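Local structure of diaminopimelate decarboxylase (Phaeodactylum tricornutum, 7JPJ) at residues 32-37 with 415-420; 44-49 with 251-256; 54-59 with 275-280; 297-302 with 309-314. The protein probably catalyses the pyridoxal-phosphate-dependent decarboxylation of diaminopimelate to lysine, working as an obligate dimer. All coordinates share one frame; numbering follows the deposited sequence.

Interactions 2 and 3 lie 12 Å apart between centres and meet where M276 packs on F47, P48 and N49. Both belong to the barrel: interaction 3 is a buried strand seam with an ion pair, interaction 2 a buried, mainly apolar loop-to-helix contact beside it. Interaction 1 is partly buried and joins the start of helix 34-45, whose far end serves interaction 2, to the mixed sheet. Interaction 4, also partly buried, lies in that same mixed sheet, about 43 Å from interaction 2 between centres, and faces the second subunit. It adds water and cross-subunit bonds to the antiparallel ladder. Apolar contacts and one glutamine bond carry interaction 2, whereas backbone bonds dominate the other three.

Interaction 1. Residues 32-37 with 415-420; sequences YSIDKL and VDKAGK
V415 and the junction of strand and helix at S33 and I34 are joined by two backbone hydrogen bonds: V415 N donates to Y32 O at 2.8 Å, and I34 N donates to V415 O at 3.1 Å. They make S33 and V415 a parallel beta bridge at the point where strand 29-33 ends and helix 34-45 starts. S33 is also the N-cap of that helix, its OG accepting from K36 N at 3.0 Å. The side chain of I34 lies over the partner loop. Its CB stands 3.7 Å from V415 O, and CG1 lies a little farther from the same oxygen. The branch CG2, anti to the backbone N, comes 3.7 Å from K417 CG, where the two side chains cross at about a right angle. CD1 then leads away from 415-420. K417 runs on past I34, and its end is modelled beside the carboxylate of D35, an ion pair whose geometry is doubtful. The loop itself is a type I turn from D416 to G419, steadied by an Asx turn, D416 OD1 accepting from A418 N; the same atom also accepts from K420 N at 2.7 Å, the two donors arriving from opposite faces of the carboxylate plane, while OD2 bonds to H422. In the fold, V415 packs on helix 14-24, I34 touches Y70 of helix 65-73, and Y32 OH bonds to E412 in strand 412-415.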
loop_
_atom_site.group_PDB
_atom_site.type_symbol
_atom_site.label_atom_id
_atom_site.label_comp_id
_atom_site.label_asym_id
_atom_site.label_seq_id
_atom_site.Cartn_x
_atom_site.Cartn_y
_atom_site.Cartn_z
ATOM N N TYR A 32 -4.435 8.085 -18.772
ATOM C CA TYR A 32 -5.630 7.335 -19.132
ATOM C C TYR A 32 -6.046 7.704 -20.548
ATOM O O TYR A 32 -5.977 8.874 -20.939
ATOM C CB TYR A 32 -6.782 7.607 -18.156
ATOM C CG TYR A 32 -6.447 7.320 -16.707
ATOM C CD1 TYR A 32 -5.904 8.308 -15.894
ATOM C CD2 TYR A 32 -6.674 6.064 -16.152
ATOM C CE1 TYR A 32 -5.597 8.054 -14.567
ATOM C CE2 TYR A 32 -6.370 5.799 -14.826
ATOM C CZ TYR A 32 -5.831 6.800 -14.037
ATOM O OH TYR A 32 -5.521 6.554 -12.714
ATOM N N SER A 33 -6.483 6.704 -21.311
ATOM C CA SER A 33 -6.818 6.863 -22.721
ATOM C C SER A 33 -8.319 6.696 -22.918
ATOM O O SER A 33 -8.884 5.658 -22.560
ATOM C CB SER A 33 -6.052 5.854 -23.576
ATOM O OG SER A 33 -6.817 5.447 -24.694
ATOM N N ILE A 34 -8.955 7.718 -23.498
ATOM C CA ILE A 34 -10.385 7.651 -23.790
ATOM C C ILE A 34 -10.682 6.496 -24.742
ATOM O O ILE A 34 -11.705 5.812 -24.612
ATOM C CB ILE A 34 -10.870 9.002 -24.352
ATOM C CG1 ILE A 34 -11.223 9.962 -23.213
ATOM C CG2 ILE A 34 -12.065 8.820 -25.277
ATOM C CD1 ILE A 34 -12.460 9.565 -22.439
ATOM N N ASP A 35 -9.783 6.253 -25.700
ATOM C CA ASP A 35 -9.961 5.152 -26.642
ATOM C C ASP A 35 -10.073 3.816 -25.917
ATOM O O ASP A 35 -10.959 3.008 -26.216
ATOM C CB ASP A 35 -8.797 5.121 -27.631
ATOM C CG ASP A 35 -9.147 5.748 -28.963
ATOM O OD1 ASP A 35 -10.204 5.396 -29.527
ATOM O OD2 ASP A 35 -8.362 6.592 -29.448
ATOM N N LYS A 36 -9.175 3.564 -24.959
ATOM C CA LYS A 36 -9.191 2.297 -24.237
ATOM C C LYS A 36 -10.377 2.198 -23.282
ATOM O O LYS A 36 -10.830 1.089 -22.975
ATOM C CB LYS A 36 -7.876 2.111 -23.480
ATOM C CG LYS A 36 -6.757 1.513 -24.320
ATOM C CD LYS A 36 -6.972 0.024 -24.521
ATOM C CE LYS A 36 -5.967 -0.562 -25.491
ATOM N NZ LYS A 36 -6.103 -2.042 -25.592
ATOM N N LEU A 37 -10.889 3.332 -22.801
ATOM C CA LEU A 37 -12.089 3.298 -21.972
ATOM C C LEU A 37 -13.327 2.965 -22.795
ATOM O O LEU A 37 -14.244 2.304 -22.294
ATOM C CB LEU A 37 -12.278 4.634 -21.255
ATOM C CG LEU A 37 -11.330 4.964 -20.102
ATOM C CD1 LEU A 37 -11.458 6.428 -19.729
ATOM C CD2 LEU A 37 -11.604 4.075 -18.895
ATOM N N VAL A 415 -5.951 11.372 -22.142
ATOM C CA VAL A 415 -5.566 11.500 -23.544
ATOM C C VAL A 415 -6.812 11.283 -24.394
ATOM O O VAL A 415 -7.346 10.168 -24.459
ATOM C CB VAL A 415 -4.453 10.515 -23.923
ATOM C CG1 VAL A 415 -3.794 10.942 -25.218
ATOM C CG2 VAL A 415 -3.422 10.432 -22.808
ATOM N N ASP A 416 -7.271 12.344 -25.057
ATOM C CA ASP A 416 -8.522 12.284 -25.800
ATOM C C ASP A 416 -8.351 11.476 -27.087
ATOM O O ASP A 416 -7.252 11.055 -27.455
ATOM C CB ASP A 416 -9.040 13.695 -26.106
ATOM C CG ASP A 416 -8.047 14.544 -26.896
ATOM O OD1 ASP A 416 -7.078 13.997 -27.467
ATOM O OD2 ASP A 416 -8.246 15.777 -26.951
ATOM N N LYS A 417 -9.472 11.275 -27.783
ATOM C CA LYS A 417 -9.483 10.480 -29.007
ATOM C C LYS A 417 -8.586 11.053 -30.095
ATOM O O LYS A 417 -8.362 10.378 -31.105
ATOM C CB LYS A 417 -10.914 10.370 -29.537
ATOM C CG LYS A 417 -11.746 9.259 -28.920
ATOM C CD LYS A 417 -12.874 8.858 -29.861
ATOM C CE LYS A 417 -13.361 7.441 -29.608
ATOM N NZ LYS A 417 -12.272 6.431 -29.728
ATOM N N ALA A 418 -8.078 12.271 -29.923
ATOM C CA ALA A 418 -7.233 12.914 -30.917
ATOM C C ALA A 418 -5.759 12.922 -30.535
ATOM O O ALA A 418 -4.937 13.428 -31.306
ATOM C CB ALA A 418 -7.709 14.349 -31.163
ATOM N N GLY A 419 -5.403 12.384 -29.374
ATOM C CA GLY A 419 -4.020 12.355 -28.953
ATOM C C GLY A 419 -3.557 13.554 -28.157
ATOM O O GLY A 419 -2.350 13.689 -27.919
ATOM N N LYS A 420 -4.468 14.432 -27.745
ATOM C CA LYS A 420 -4.126 15.574 -26.911
ATOM C C LYS A 420 -4.264 15.208 -25.437
ATOM O O LYS A 420 -5.125 14.411 -25.052
ATOM C CB LYS A 420 -5.018 16.773 -27.237
ATOM C CG LYS A 420 -5.205 17.037 -28.725
ATOM C CD LYS A 420 -4.001 17.742 -29.334
ATOM C CE LYS A 420 -4.230 18.054 -30.812
ATOM N NZ LYS A 420 -5.438 18.904 -31.026
#

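Interaction 2. Residues 44-49 with 251-256; sequences CLAFPN and DLQKIG
L252, F47 and P48 carry most of this contact, in which the loop after helix 34-45 lies on the first turn of helix 252-270. L252 and F47 cross at about a right angle. The methyl CD2 of L252 is 3.9 Å from F47 CE2, and its CB is equally near F47 CD2, while CD1 reaches on to C44 CA at 4.0 Å. The carbonyl oxygen of L252 stands over one face of the F47 ring, offset toward the rim. F47 gets there with CG anti to its backbone N (chi1 -162°), which lays the ring between L252, near CE2, and G256, near CE1; F47 CE1 is 3.8 Å from G256 CA. P48 points at the same place: its CD meets L252 O at 3.3 Å and its CB meets G256 C at 3.5 Å. It packs so closely on G256 that a CB there would run into P48 CD. On the exposed side Q253, folded at chi2, donates from NE2 to A46 O at 2.7 Å, the donor standing 47° above the carbonyl plane. Behind the contact, F47 rests on M276 and I278 of strand 275-278, and L252 on Y283. The chemistry is mainly apolar, shape-dependent fit, with one hydrogen bond from a side-chain amide to a backbone carbonyl, and implies that loop and helix are held by close packing more than by charge.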
loop_
_atom_site.group_PDB
_atom_site.type_symbol
_atom_site.label_atom_id
_atom_site.label_comp_id
_atom_site.label_asym_id
_atom_site.label_seq_id
_atom_site.Cartn_x
_atom_site.Cartn_y
_atom_site.Cartn_z
ATOM N N CYS A 44 -18.503 -4.284 -22.295
ATOM C CA CYS A 44 -19.328 -4.666 -21.154
ATOM C C CYS A 44 -20.807 -4.434 -21.429
ATOM O O CYS A 44 -21.647 -5.257 -21.049
ATOM C CB CYS A 44 -18.890 -3.903 -19.905
ATOM S SG CYS A 44 -17.232 -4.324 -19.327
ATOM N N LEU A 45 -21.147 -3.324 -22.089
ATOM C CA LEU A 45 -22.532 -3.071 -22.470
ATOM C C LEU A 45 -23.055 -4.079 -23.484
ATOM O O LEU A 45 -24.270 -4.140 -23.702
ATOM C CB LEU A 45 -22.671 -1.655 -23.030
ATOM C CG LEU A 45 -22.538 -0.526 -22.008
ATOM C CD1 LEU A 45 -22.232 0.792 -22.702
ATOM C CD2 LEU A 45 -23.793 -0.417 -21.166
ATOM N N ALA A 46 -22.173 -4.866 -24.105
ATOM C CA ALA A 46 -22.555 -5.915 -25.037
ATOM C C ALA A 46 -22.596 -7.291 -24.379
ATOM O O ALA A 46 -22.601 -8.308 -25.080
ATOM C CB ALA A 46 -21.600 -5.926 -26.231
ATOM N N PHE A 47 -22.620 -7.337 -23.050
ATOM C CA PHE A 47 -22.649 -8.606 -22.336
ATOM C C PHE A 47 -23.949 -9.345 -22.642
ATOM O O PHE A 47 -25.029 -8.738 -22.590
ATOM C CB PHE A 47 -22.518 -8.365 -20.831
ATOM C CG PHE A 47 -22.103 -9.579 -20.049
ATOM C CD1 PHE A 47 -23.046 -10.497 -19.616
ATOM C CD2 PHE A 47 -20.771 -9.793 -19.732
ATOM C CE1 PHE A 47 -22.668 -11.614 -18.892
ATOM C CE2 PHE A 47 -20.386 -10.906 -19.006
ATOM C CZ PHE A 47 -21.337 -11.818 -18.587
ATOM N N PRO A 48 -23.893 -10.635 -22.969
ATOM C CA PRO A 48 -25.126 -11.376 -23.265
ATOM C C PRO A 48 -26.048 -11.432 -22.053
ATOM O O PRO A 48 -25.637 -11.813 -20.954
ATOM C CB PRO A 48 -24.617 -12.769 -23.654
ATOM C CG PRO A 48 -23.187 -12.558 -24.049
ATOM C CD PRO A 48 -22.688 -11.454 -23.177
ATOM N N ASN A 49 -27.304 -11.041 -22.262
ATOM C CA ASN A 49 -28.304 -11.038 -21.203
ATOM C C ASN A 49 -29.625 -11.549 -21.756
ATOM O O ASN A 49 -29.902 -11.433 -22.953
ATOM C CB ASN A 49 -28.493 -9.639 -20.595
ATOM C CG ASN A 49 -29.038 -8.636 -21.588
ATOM O OD1 ASN A 49 -30.195 -8.232 -21.501
ATOM N ND2 ASN A 49 -28.201 -8.219 -22.532
ATOM N N ASP A 251 -13.381 -13.621 -22.409
ATOM C CA ASP A 251 -14.254 -13.306 -23.536
ATOM C C ASP A 251 -15.679 -13.187 -23.008
ATOM O O ASP A 251 -16.312 -14.196 -22.678
ATOM C CB ASP A 251 -14.148 -14.375 -24.620
ATOM C CG ASP A 251 -14.642 -13.890 -25.976
ATOM O OD1 ASP A 251 -15.443 -12.931 -26.019
ATOM O OD2 ASP A 251 -14.227 -14.469 -27.001
ATOM N N LEU A 252 -16.184 -11.953 -22.928
ATOM C CA LEU A 252 -17.503 -11.727 -22.344
ATOM C C LEU A 252 -18.613 -12.354 -23.179
ATOM O O LEU A 252 -19.669 -12.701 -22.639
ATOM C CB LEU A 252 -17.752 -10.229 -22.173
ATOM C CG LEU A 252 -16.793 -9.512 -21.224
ATOM C CD1 LEU A 252 -17.258 -8.089 -20.961
ATOM C CD2 LEU A 252 -16.659 -10.287 -19.924
ATOM N N GLN A 253 -18.400 -12.510 -24.487
ATOM C CA GLN A 253 -19.414 -13.149 -25.316
ATOM C C GLN A 253 -19.456 -14.654 -25.079
ATOM O O GLN A 253 -20.532 -15.263 -25.114
ATOM C CB GLN A 253 -19.158 -12.843 -26.791
ATOM C CG GLN A 253 -19.215 -11.365 -27.139
ATOM C CD GLN A 253 -20.586 -10.763 -26.901
ATOM O OE1 GLN A 253 -21.610 -11.433 -27.052
ATOM N NE2 GLN A 253 -20.614 -9.487 -26.528
ATOM N N LYS A 254 -18.299 -15.271 -24.828
ATOM C CA LYS A 254 -18.254 -16.721 -24.667
ATOM C C LYS A 254 -18.787 -17.158 -23.308
ATOM O O LYS A 254 -19.495 -18.166 -23.217
ATOM C CB LYS A 254 -16.826 -17.228 -24.874
ATOM C CG LYS A 254 -16.396 -17.225 -26.325
ATOM C CD LYS A 254 -14.955 -17.662 -26.499
ATOM C CE LYS A 254 -14.614 -17.775 -27.978
ATOM N NZ LYS A 254 -15.156 -16.612 -28.739
ATOM N N ILE A 255 -18.453 -16.428 -22.241
ATOM C CA ILE A 255 -18.971 -16.786 -20.925
ATOM C C ILE A 255 -20.348 -16.189 -20.673
ATOM O O ILE A 255 -21.052 -16.633 -19.758
ATOM C CB ILE A 255 -18.014 -16.349 -19.802
ATOM C CG1 ILE A 255 -18.011 -14.827 -19.666
ATOM C CG2 ILE A 255 -16.607 -16.880 -20.060
ATOM C CD1 ILE A 255 -17.594 -14.337 -18.303
ATOM N N GLY A 256 -20.755 -15.202 -21.465
ATOM C CA GLY A 256 -22.023 -14.534 -21.261
ATOM C C GLY A 256 -23.235 -15.337 -21.689
ATOM O O GLY A 256 -24.274 -15.285 -21.027
#

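Interaction 3. Residues 54-59 with 275-280; sequences TVRYAM and QMEIEP
The parallel sheet of the cofactor-binding barrel closes here, T54, V55 and R56 of strand 53-58 lying along E277 and I278 of strand 275-278. The backbone ladder runs from T54 N to M276 O, from I278 N to T54 O (3.1 Å) and from R56 N to I278 O (2.8 Å). A longer bond from A58 N to P280 O (3.3 Å) ends it. Strand 53-58 also pairs with strand 77-80, and strand 275-278 with strand 232-234, which completes the ring of a TIM-type barrel as in fold type III pyridoxal-phosphate enzymes. A58 stands close to K60, the predicted cofactor-attachment lysine, which carries no cofactor here. On the face bearing T54 and E277, E277 extends straight from CG (chi2 -175°) and presents its carboxylate to the guanidinium edge of R56. R56 NH1 is 2.7 Å from E277 OE2 and 2.8 Å from E277 OE1, a salt bridge in which the two planes are 67° apart. With an alanine in place of E277, R56 NH1 would probably lose its charged mate and the end of the arginine would be freer to turn. Farther along, E279 CG packs 3.7 Å from R56 CB, while E279 OE1 bonds to N234. At the other end, Q275 NE2 donates to T54 OG1 at 2.8 Å. The face with V55 and I278 is apolar: V55 CG2 meets I278 CD1 at 3.7 Å, and V55 CG1 approaches P280 CG.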
loop_
_atom_site.group_PDB
_atom_site.type_symbol
_atom_site.label_atom_id
_atom_site.label_comp_id
_atom_site.label_asym_id
_atom_site.label_seq_id
_atom_site.Cartn_x
_atom_site.Cartn_y
_atom_site.Cartn_z
ATOM N N THR A 54 -27.501 -4.457 -16.604
ATOM C CA THR A 54 -26.983 -3.216 -16.043
ATOM C C THR A 54 -25.511 -3.414 -15.723
ATOM O O THR A 54 -25.147 -4.392 -15.062
ATOM C CB THR A 54 -27.737 -2.802 -14.776
ATOM O OG1 THR A 54 -29.141 -2.748 -15.048
ATOM C CG2 THR A 54 -27.264 -1.433 -14.301
ATOM N N VAL A 55 -24.672 -2.494 -16.184
ATOM C CA VAL A 55 -23.239 -2.534 -15.916
ATOM C C VAL A 55 -22.927 -1.507 -14.837
ATOM O O VAL A 55 -23.231 -0.318 -14.992
ATOM C CB VAL A 55 -22.422 -2.261 -17.187
ATOM C CG1 VAL A 55 -20.937 -2.213 -16.859
ATOM C CG2 VAL A 55 -22.714 -3.317 -18.237
ATOM N N ARG A 56 -22.320 -1.961 -13.744
ATOM C CA ARG A 56 -21.889 -1.094 -12.656
ATOM C C ARG A 56 -20.369 -1.031 -12.634
ATOM O O ARG A 56 -19.701 -2.069 -12.663
ATOM C CB ARG A 56 -22.409 -1.598 -11.308
ATOM C CG ARG A 56 -23.889 -1.924 -11.286
ATOM C CD ARG A 56 -24.443 -1.864 -9.871
ATOM N NE ARG A 56 -25.295 -0.696 -9.683
ATOM C CZ ARG A 56 -26.617 -0.747 -9.567
ATOM N NH1 ARG A 56 -27.240 -1.911 -9.612
ATOM N NH2 ARG A 56 -27.318 0.365 -9.401
ATOM N N TYR A 57 -19.827 0.181 -12.582
ATOM C CA TYR A 57 -18.386 0.359 -12.456
ATOM C C TYR A 57 -17.994 0.278 -10.985
ATOM O O TYR A 57 -18.515 1.031 -10.157
ATOM C CB TYR A 57 -17.950 1.694 -13.055
ATOM C CG TYR A 57 -16.502 2.052 -12.782
ATOM C CD1 TYR A 57 -15.491 1.105 -12.916
ATOM C CD2 TYR A 57 -16.145 3.337 -12.403
ATOM C CE1 TYR A 57 -14.169 1.429 -12.670
ATOM C CE2 TYR A 57 -14.825 3.670 -12.160
ATOM C CZ TYR A 57 -13.843 2.713 -12.293
ATOM O OH TYR A 57 -12.529 3.043 -12.048
ATOM N N ALA A 58 -17.084 -0.638 -10.664
ATOM C CA ALA A 58 -16.531 -0.758 -9.317
ATOM C C ALA A 58 -15.485 0.337 -9.143
ATOM O O ALA A 58 -14.294 0.131 -9.381
ATOM C CB ALA A 58 -15.935 -2.144 -9.100
ATOM N N MET A 59 -15.936 1.518 -8.710
ATOM C CA MET A 59 -15.079 2.701 -8.718
ATOM C C MET A 59 -13.865 2.568 -7.811
ATOM O O MET A 59 -12.947 3.391 -7.919
ATOM C CB MET A 59 -15.871 3.942 -8.302
ATOM C CG MET A 59 -16.519 3.833 -6.934
ATOM S SD MET A 59 -17.481 5.297 -6.513
ATOM C CE MET A 59 -16.193 6.539 -6.463
ATOM N N GLN A 275 -33.677 -9.214 -14.103
ATOM C CA GLN A 275 -32.641 -8.306 -14.572
ATOM C C GLN A 275 -31.275 -8.775 -14.082
ATOM O O GLN A 275 -31.134 -9.245 -12.949
ATOM C CB GLN A 275 -32.920 -6.887 -14.075
ATOM C CG GLN A 275 -31.825 -5.888 -14.399
ATOM C CD GLN A 275 -32.125 -5.105 -15.658
ATOM O OE1 GLN A 275 -32.856 -5.576 -16.529
ATOM N NE2 GLN A 275 -31.550 -3.910 -15.770
ATOM N N MET A 276 -30.263 -8.658 -14.941
ATOM C CA MET A 276 -28.900 -9.039 -14.596
ATOM C C MET A 276 -28.039 -7.803 -14.366
ATOM O O MET A 276 -28.237 -6.758 -14.991
ATOM C CB MET A 276 -28.262 -9.902 -15.689
ATOM C CG MET A 276 -27.074 -10.719 -15.202
ATOM S SD MET A 276 -26.117 -11.518 -16.506
ATOM C CE MET A 276 -26.487 -10.476 -17.906
ATOM N N GLU A 277 -27.071 -7.938 -13.464
ATOM C CA GLU A 277 -26.112 -6.882 -13.178
ATOM C C GLU A 277 -24.710 -7.464 -13.127
ATOM O O GLU A 277 -24.513 -8.591 -12.666
ATOM C CB GLU A 277 -26.415 -6.182 -11.855
ATOM C CG GLU A 277 -27.689 -5.368 -11.861
ATOM C CD GLU A 277 -27.880 -4.601 -10.572
ATOM O OE1 GLU A 277 -27.035 -4.744 -9.661
ATOM O OE2 GLU A 277 -28.866 -3.839 -10.469
ATOM N N ILE A 278 -23.743 -6.687 -13.605
ATOM C CA ILE A 278 -22.335 -7.046 -13.540
ATOM C C ILE A 278 -21.570 -5.865 -12.959
ATOM O O ILE A 278 -21.908 -4.702 -13.198
ATOM C CB ILE A 278 -21.773 -7.446 -14.924
ATOM C CG1 ILE A 278 -21.882 -6.287 -15.918
ATOM C CG2 ILE A 278 -22.497 -8.674 -15.452
ATOM C CD1 ILE A 278 -21.277 -6.592 -17.270
ATOM N N GLU A 279 -20.537 -6.168 -12.178
ATOM C CA GLU A 279 -19.774 -5.157 -11.448
ATOM C C GLU A 279 -18.291 -5.233 -11.796
ATOM O O GLU A 279 -17.456 -5.515 -10.929
ATOM C CB GLU A 279 -19.984 -5.321 -9.944
ATOM C CG GLU A 279 -21.190 -4.575 -9.383
ATOM C CD GLU A 279 -21.439 -4.880 -7.909
ATOM O OE1 GLU A 279 -22.603 -4.774 -7.456
ATOM O OE2 GLU A 279 -20.468 -5.233 -7.201
ATOM N N PRO A 280 -17.922 -4.968 -13.053
ATOM C CA PRO A 280 -16.506 -5.064 -13.432
ATOM C C PRO A 280 -15.724 -3.851 -12.944
ATOM O O PRO A 280 -16.177 -2.710 -13.066
ATOM C CB PRO A 280 -16.552 -5.118 -14.963
ATOM C CG PRO A 280 -17.761 -4.346 -15.310
ATOM C CD PRO A 280 -18.761 -4.590 -14.204
#

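Interaction 4. Residues 297-302 with 309-314; sequences DKVHTT and FLKLDA
The ring of F309 is met at its edge, in plane, by V299 O and by T301 OG1, the latter 3.7 Å from F309 CE1 and itself bonded to H307 N and to P170 O of the second subunit; V353 of the same chain and S171 of the second subunit also pack against F309. The other flat group is the carboxylate of D297. Its OD1 accepts from K298 N on the anti side, tilted 34° out of the plane, and OD2 accepts a hydrogen bond from a water at 2.8 Å and bonds to S124 of the second subunit. That water accepts from K311 NZ, so it bridges the lysine to the aspartate; the direct ion pair is long. D297 and K311 lie side by side, D297 CB 3.6 Å from K311 CD, and the bend of K311 at chi3 (107°) turns its NZ toward Q104 of the second subunit. Strands 289-300 and 308-312 form an antiparallel hairpin. D297 with K311 and V299 with F309 are hydrogen-bonded pairs, the straightest link being F309 N to V299 O at 2.9 Å. Between them K298 and L310 form a non-hydrogen-bonded pair, with K298 CG 3.7 Å from L310 CD2 and the fully extended lysine continuing to E348. On the other face V299 CG2 packs 3.6 Å from F309 CB. Replacing D297 with an alanine would probably strip K311 of its water-bridged counter-charge and leave S124 of the second subunit without that acceptor. The polar D297 and K311 also bond the second subunit, consistent with a hydrated, polar part of the dimer interface.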
loop_
_atom_site.group_PDB
_atom_site.type_symbol
_atom_site.label_atom_id
_atom_site.label_comp_id
_atom_site.label_asym_id
_atom_site.label_seq_id
_atom_site.Cartn_x
_atom_site.Cartn_y
_atom_site.Cartn_z
ATOM N N ASP A 297 18.253 6.987 -13.022
ATOM C CA ASP A 297 19.563 6.440 -12.694
ATOM C C ASP A 297 19.664 5.017 -13.227
ATOM O O ASP A 297 18.654 4.332 -13.400
ATOM C CB ASP A 297 19.822 6.461 -11.184
ATOM C CG ASP A 297 21.301 6.454 -10.844
ATOM O OD1 ASP A 297 22.134 6.300 -11.762
ATOM O OD2 ASP A 297 21.631 6.602 -9.653
ATOM N N LYS A 298 20.899 4.585 -13.476
ATOM C CA LYS A 298 21.184 3.253 -13.998
ATOM C C LYS A 298 22.478 2.755 -13.369
ATOM O O LYS A 298 23.536 3.356 -13.573
ATOM C CB LYS A 298 21.293 3.278 -15.526
ATOM C CG LYS A 298 21.464 1.919 -16.177
ATOM C CD LYS A 298 21.604 2.051 -17.687
ATOM C CE LYS A 298 21.812 0.697 -18.347
ATOM N NZ LYS A 298 21.918 0.802 -19.831
ATOM N N VAL A 299 22.396 1.664 -12.604
ATOM C CA VAL A 299 23.530 1.149 -11.848
ATOM C C VAL A 299 23.740 -0.323 -12.185
ATOM O O VAL A 299 22.859 -0.994 -12.727
ATOM C CB VAL A 299 23.340 1.331 -10.327
ATOM C CG1 VAL A 299 23.071 2.790 -10.001
ATOM C CG2 VAL A 299 22.207 0.456 -9.828
ATOM N N HIS A 300 24.929 -0.825 -11.852
ATOM C CA HIS A 300 25.309 -2.191 -12.180
ATOM C C HIS A 300 25.950 -2.877 -10.982
ATOM O O HIS A 300 26.515 -2.228 -10.096
ATOM C CB HIS A 300 26.292 -2.239 -13.366
ATOM C CG HIS A 300 25.935 -1.321 -14.493
ATOM N ND1 HIS A 300 25.105 -1.699 -15.528
ATOM C CD2 HIS A 300 26.303 -0.045 -14.754
ATOM C CE1 HIS A 300 24.974 -0.694 -16.375
ATOM N NE2 HIS A 300 25.690 0.323 -15.929
ATOM N N THR A 301 25.847 -4.204 -10.969
ATOM C CA THR A 301 26.621 -5.063 -10.088
ATOM C C THR A 301 27.395 -6.057 -10.946
ATOM O O THR A 301 27.081 -6.263 -12.121
ATOM C CB THR A 301 25.729 -5.814 -9.085
ATOM O OG1 THR A 301 24.577 -6.333 -9.758
ATOM C CG2 THR A 301 25.278 -4.888 -7.971
ATOM N N THR A 302 28.421 -6.665 -10.358
ATOM C CA THR A 302 29.236 -7.646 -11.061
ATOM C C THR A 302 29.243 -8.962 -10.296
ATOM O O THR A 302 28.695 -9.077 -9.197
ATOM C CB THR A 302 30.676 -7.158 -11.257
ATOM O OG1 THR A 302 31.429 -7.409 -10.065
ATOM C CG2 THR A 302 30.708 -5.670 -11.573
ATOM N N PHE A 309 20.419 -2.406 -13.164
ATOM C CA PHE A 309 19.241 -1.850 -12.511
ATOM C C PHE A 309 18.854 -0.526 -13.156
ATOM O O PHE A 309 19.696 0.367 -13.304
ATOM C CB PHE A 309 19.489 -1.641 -11.015
ATOM C CG PHE A 309 19.765 -2.908 -10.257
ATOM C CD1 PHE A 309 21.040 -3.446 -10.216
ATOM C CD2 PHE A 309 18.750 -3.556 -9.572
ATOM C CE1 PHE A 309 21.292 -4.609 -9.512
ATOM C CE2 PHE A 309 19.000 -4.718 -8.867
ATOM C CZ PHE A 309 20.271 -5.245 -8.838
ATOM N N LEU A 310 17.582 -0.405 -13.530
ATOM C CA LEU A 310 16.995 0.859 -13.949
ATOM C C LEU A 310 16.202 1.431 -12.780
ATOM O O LEU A 310 15.232 0.815 -12.324
ATOM C CB LEU A 310 16.088 0.673 -15.163
ATOM C CG LEU A 310 16.715 0.283 -16.502
ATOM C CD1 LEU A 310 15.665 0.353 -17.590
ATOM C CD2 LEU A 310 17.893 1.178 -16.838
ATOM N N LYS A 311 16.614 2.598 -12.294
ATOM C CA LYS A 311 15.963 3.256 -11.169
ATOM C C LYS A 311 15.062 4.364 -11.698
ATOM O O LYS A 311 15.526 5.266 -12.403
ATOM C CB LYS A 311 16.996 3.821 -10.194
ATOM C CG LYS A 311 18.128 2.857 -9.857
ATOM C CD LYS A 311 19.274 3.562 -9.150
ATOM C CE LYS A 311 19.325 3.205 -7.679
ATOM N NZ LYS A 311 20.436 3.910 -6.978
ATOM N N LEU A 312 13.780 4.296 -11.354
ATOM C CA LEU A 312 12.799 5.270 -11.803
ATOM C C LEU A 312 12.623 6.379 -10.770
ATOM O O LEU A 312 13.189 6.343 -9.675
ATOM C CB LEU A 312 11.453 4.595 -12.067
ATOM C CG LEU A 312 11.428 3.292 -12.864
ATOM C CD1 LEU A 312 10.042 2.676 -12.785
ATOM C CD2 LEU A 312 11.827 3.536 -14.311
ATOM N N ASP A 313 11.820 7.381 -11.134
ATOM C CA ASP A 313 11.346 8.385 -10.190
ATOM C C ASP A 313 9.945 8.065 -9.679
ATOM O O ASP A 313 9.185 8.971 -9.323
ATOM C CB ASP A 313 11.393 9.785 -10.810
ATOM C CG ASP A 313 10.502 9.926 -12.037
ATOM O OD1 ASP A 313 9.951 8.913 -12.517
ATOM O OD2 ASP A 313 10.361 11.069 -12.528
ATOM N N ALA A 314 9.597 6.780 -9.646
ATOM C CA ALA A 314 8.308 6.312 -9.166
ATOM C C ALA A 314 8.517 4.957 -8.503
ATOM O O ALA A 314 9.633 4.437 -8.454
ATOM C CB ALA A 314 7.293 6.228 -10.308
HETATM O O HOH W 1 20.158 6.449 -7.294
#